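Local structure of sortase family protein (Streptococcus agalactiae, 4D7W) at residues 113-117 against 118-122; 155-158 against 159-162. The protein is a class C sortase, probably a cysteine transpeptidase that joins pilin subunits covalently during assembly of the type 2B pilus of group B Streptococcus. One frame throughout, in Å; residues are numbered along the deposited sequence.

Contact 1. Residues 113-117 against 118-122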
# COMPACT_ATOMS: atom_id res chain seq x y z
N ARG A 113 3.22 6.55 -13.00
CA ARG A 113 2.64 5.93 -14.18
C ARG A 113 3.79 5.76 -15.15
O ARG A 113 3.87 6.42 -16.20
CB ARG A 113 1.50 6.79 -14.75
CG ARG A 113 0.65 6.13 -15.83
CD ARG A 113 -0.35 5.14 -15.27
NE ARG A 113 -1.11 4.49 -16.35
CZ ARG A 113 -2.22 4.97 -16.89
NH1 ARG A 113 -2.72 6.13 -16.48
NH2 ARG A 113 -2.84 4.30 -17.86
N GLY A 114 4.72 4.89 -14.77
CA GLY A 114 5.90 4.63 -15.57
C GLY A 114 6.98 5.69 -15.48
O GLY A 114 6.71 6.88 -15.32
N LEU A 115 8.22 5.23 -15.56
CA LEU A 115 9.38 6.10 -15.73
C LEU A 115 10.24 5.49 -16.83
O LEU A 115 10.01 4.34 -17.23
CB LEU A 115 10.16 6.26 -14.43
CG LEU A 115 9.56 7.23 -13.40
CD1 LEU A 115 10.47 7.37 -12.20
CD2 LEU A 115 9.29 8.59 -14.04
N PRO A 116 11.22 6.26 -17.34
CA PRO A 116 12.05 5.90 -18.50
C PRO A 116 12.52 4.45 -18.55
O PRO A 116 12.63 3.90 -19.65
CB PRO A 116 13.25 6.85 -18.35
CG PRO A 116 12.64 8.08 -17.77
CD PRO A 116 11.55 7.60 -16.83
N SER A 117 12.79 3.82 -17.41
CA SER A 117 13.24 2.43 -17.42
C SER A 117 12.64 1.63 -16.27
O SER A 117 13.34 0.89 -15.58
CB SER A 117 14.77 2.37 -17.36
OG SER A 117 15.27 2.87 -16.14
N SER A 118 11.34 1.79 -16.09
CA SER A 118 10.61 1.06 -15.06
C SER A 118 9.10 1.25 -15.25
O SER A 118 8.61 2.37 -15.33
CB SER A 118 11.04 1.53 -13.67
OG SER A 118 10.94 2.94 -13.55
N ARG A 119 8.37 0.13 -15.35
CA ARG A 119 6.94 0.19 -15.59
C ARG A 119 6.19 0.81 -14.40
O ARG A 119 5.36 1.69 -14.59
CB ARG A 119 6.39 -1.21 -15.89
CG ARG A 119 6.76 -1.75 -17.27
CD ARG A 119 6.30 -3.20 -17.50
NE ARG A 119 7.05 -4.17 -16.69
CZ ARG A 119 6.50 -4.95 -15.76
NH1 ARG A 119 5.20 -4.89 -15.53
NH2 ARG A 119 7.25 -5.80 -15.07
N LEU A 120 6.51 0.34 -13.20
CA LEU A 120 5.78 0.75 -11.99
C LEU A 120 4.28 0.47 -12.15
O LEU A 120 3.88 -0.67 -12.40
CB LEU A 120 6.05 2.23 -11.69
CG LEU A 120 7.55 2.53 -11.49
CD1 LEU A 120 7.87 4.02 -11.59
CD2 LEU A 120 8.03 1.96 -10.17
N PHE A 121 3.44 1.49 -12.01
CA PHE A 121 2.00 1.30 -12.20
C PHE A 121 1.52 1.71 -13.61
O PHE A 121 0.36 2.09 -13.79
CB PHE A 121 1.22 2.09 -11.15
CG PHE A 121 1.07 1.37 -9.81
CD1 PHE A 121 1.49 0.05 -9.66
CD2 PHE A 121 0.49 2.02 -8.72
CE1 PHE A 121 1.34 -0.61 -8.43
CE2 PHE A 121 0.33 1.36 -7.50
CZ PHE A 121 0.76 0.05 -7.36
N SER A 122 2.41 1.62 -14.60
CA SER A 122 2.06 1.93 -16.00
C SER A 122 0.78 1.26 -16.47
O SER A 122 -0.06 1.88 -17.12
CB SER A 122 3.19 1.51 -16.95
OG SER A 122 4.20 2.49 -16.98
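Two opposed backbone bonds tie L115 to S118. L115 N gives its hydrogen to S118 O at 2.9 Å, almost straight and nearly end-on to the carbonyl. The return bond, S118 N to L115 O, is 3.1 Å long and more bent, its donor standing well above the carbonyl plane. With P116 and S117 linking them, this hydrogen-bonded antiparallel pair closes a tight beta hairpin, on which strand 118-120 runs back beside the end of strand 105-115.

Polar contacts also gather at R119 O. A type II' turn from R119 to S122, with L120 at positive phi, brings S122 N to this carbonyl. S122 OG donates to R119 O at 2.8 Å, lying in the carbonyl plane on a lone pair, so two donors from one residue hold the oxygen. G114, lacking a side chain, fits closely here: its CA is 3.1 Å from R119 O, a CA-H...O contact, and also touches the S122 hydroxyl.

At the closing residue of the turn, S122 O accepts from R113 NE at 2.9 Å and 172°. The oxygen lies at the guanidinium edge, in its plane, although NE is 39° above the S122 carbonyl plane. R113 CG leaves anti to the backbone N (chi1 -170°) and the chain bends at chi2, carrying R113 CD to 3.5 Å from F121 O. R113 NH1 is hydrogen-bonded to C174 O, in the last residue of the TLVTC sequence that in sortases carries the active-site cysteine, and to T175 OG1 just after it.

Apolar contact is slight: L115 CG meets L120 CD1 at 4.1 Å, the two side chains crossing at a slant. L115 CB touches S118 OG at van der Waals distance. The F121 side chain packs on L171 and T173 of strand 167-175.

Contact 2. Residues 155-158 against 159-162. With EDO (1,2-ethanediol), chain B.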
# COMPACT_ATOMS: atom_id res chain seq x y z
N ASP A 155 -7.27 17.02 -6.64
CA ASP A 155 -7.70 17.47 -5.31
C ASP A 155 -8.96 16.76 -4.79
O ASP A 155 -9.46 17.07 -3.70
CB ASP A 155 -7.92 19.00 -5.31
CG ASP A 155 -8.93 19.46 -6.36
OD1 ASP A 155 -9.58 18.61 -7.00
OD2 ASP A 155 -9.08 20.69 -6.54
N ASP A 156 -9.47 15.79 -5.55
CA ASP A 156 -10.68 15.06 -5.16
C ASP A 156 -10.33 13.87 -4.26
O ASP A 156 -9.80 12.87 -4.73
CB ASP A 156 -11.43 14.58 -6.40
CG ASP A 156 -12.78 13.97 -6.09
OD1 ASP A 156 -13.11 13.79 -4.90
OD2 ASP A 156 -13.53 13.68 -7.05
N LEU A 157 -10.64 13.98 -2.96
CA LEU A 157 -10.25 12.93 -2.02
C LEU A 157 -11.44 12.12 -1.52
O LEU A 157 -11.32 11.39 -0.54
CB LEU A 157 -9.51 13.52 -0.83
CG LEU A 157 -8.21 14.27 -1.14
CD1 LEU A 157 -7.55 14.70 0.17
CD2 LEU A 157 -7.28 13.41 -1.97
N ARG A 158 -12.56 12.25 -2.22
CA ARG A 158 -13.82 11.65 -1.79
C ARG A 158 -13.77 10.13 -1.76
O ARG A 158 -14.44 9.50 -0.94
CB ARG A 158 -14.95 12.10 -2.70
CG ARG A 158 -15.30 13.58 -2.58
CD ARG A 158 -16.45 13.94 -3.51
NE ARG A 158 -16.03 13.88 -4.90
CZ ARG A 158 -16.82 14.18 -5.93
NH1 ARG A 158 -18.07 14.56 -5.72
NH2 ARG A 158 -16.35 14.10 -7.17
N ASP A 159 -12.99 9.54 -2.66
CA ASP A 159 -12.90 8.09 -2.73
C ASP A 159 -11.76 7.55 -1.88
O ASP A 159 -11.48 6.35 -1.90
CB ASP A 159 -12.73 7.64 -4.17
CG ASP A 159 -13.79 8.20 -5.08
OD1 ASP A 159 -14.98 7.85 -4.88
OD2 ASP A 159 -13.45 9.00 -5.99
N LEU A 160 -11.11 8.43 -1.13
CA LEU A 160 -9.91 8.05 -0.39
C LEU A 160 -10.12 8.26 1.11
O LEU A 160 -9.25 8.81 1.79
CB LEU A 160 -8.71 8.84 -0.91
CG LEU A 160 -8.33 8.56 -2.37
CD1 LEU A 160 -7.27 9.52 -2.87
CD2 LEU A 160 -7.87 7.12 -2.55
N GLN A 161 -11.27 7.83 1.63
CA GLN A 161 -11.59 8.04 3.03
C GLN A 161 -11.79 6.72 3.77
O GLN A 161 -11.97 5.67 3.16
CB GLN A 161 -12.85 8.92 3.17
CG GLN A 161 -12.78 10.25 2.42
CD GLN A 161 -11.73 11.20 3.00
OE1 GLN A 161 -11.41 11.14 4.19
NE2 GLN A 161 -11.20 12.08 2.15
N ILE A 162 -11.75 6.78 5.10
CA ILE A 162 -12.02 5.60 5.91
C ILE A 162 -13.50 5.33 5.88
O ILE A 162 -14.28 6.26 6.05
CB ILE A 162 -11.59 5.78 7.38
CG1 ILE A 162 -10.07 5.97 7.46
CG2 ILE A 162 -12.08 4.60 8.21
CD1 ILE A 162 -9.26 4.75 7.06
C1 EDO B . -14.74 6.08 0.44
O1 EDO B . -13.83 7.15 0.16
C2 EDO B . -14.04 4.76 0.14
O2 EDO B . -13.87 4.65 -1.26
O HOH W 1 -11.21 10.51 -4.66
O HOH W 2 -14.97 11.01 -6.79
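The side-chain amide of Q161 brings NE2 to one face of the L157 carbonyl, obliquely. Q161 NE2 donates to L157 O at 2.8 Å from 49° above the carbonyl plane, and the oxygen in turn is 21° off the amide plane. L160 N reaches the same oxygen from the opposite face at 3.0 Å, so L157 O is gripped from both sides. The folded Q161 chain, bent at chi2 (-66°), brings NE2 back over the turn, and its CG also lies against L157 O.

The guanidinium of R158 and the carboxylate of D156 form a side-on, two-nitrogen salt bridge. R158 NH2 binds D156 OD2 at 2.9 Å, with that oxygen at the guanidinium edge and in its plane, while NE takes OD1, somewhat tilted; both meet the syn sides from out of the carboxylate plane. On its anti side, and from the other face, D156 OD1 also accepts R158 N at 3.1 Å, an Asx turn. Three bonds thus fix the rotation of the D156 carboxylate.

The Asx turn leads into the type I beta turn L157-L160, closed by L160 N; the pair shapes the loop that links strands 140-152 and 167-175 of the sortase barrel. L157 CD2 and L160 CD1 touch at 4.0 Å. W41 touches L157 and Q161, and L160 rests on I108 and L185.

Water joins the two aspartates. One molecule donates to D156 O and D159 OD2 and accepts from D159 N; a second donates to D156 OD2 and, at 2.6 Å, to D159 OD2. The second probably eases the repulsion between D156 OD2 and D159 OD2, 4.8 Å apart.

An ethanediol, probably from the crystallisation liquor, accepts from Q161 N through O1, which donates to R158 O at 2.7 Å; O2 donates to D159 O, and R187 binds the molecule too.

Overall arrangement
Contact 1 and contact 2 are separate surface sites, their centres 24 Å apart and their nearest atoms about 11 Å, with no touch between them. Both adjoin strand 105-115, at different places: residues 113-117 include its end, whereas 155-162 pack on I108 and H106 farther back along it. Strand 167-175, which follows the loop of contact 2, runs parallel to that strand and carries C174, whose backbone O accepts a hydrogen bond from R113 of contact 1. F121 is also backbone hydrogen-bonded to histidine H112, so contact 1 probably borders the active-site region. The bound ethanediol belongs to contact 2. Each contact lies 16 to 17 Å from the centre of the chain, measured from its own centre.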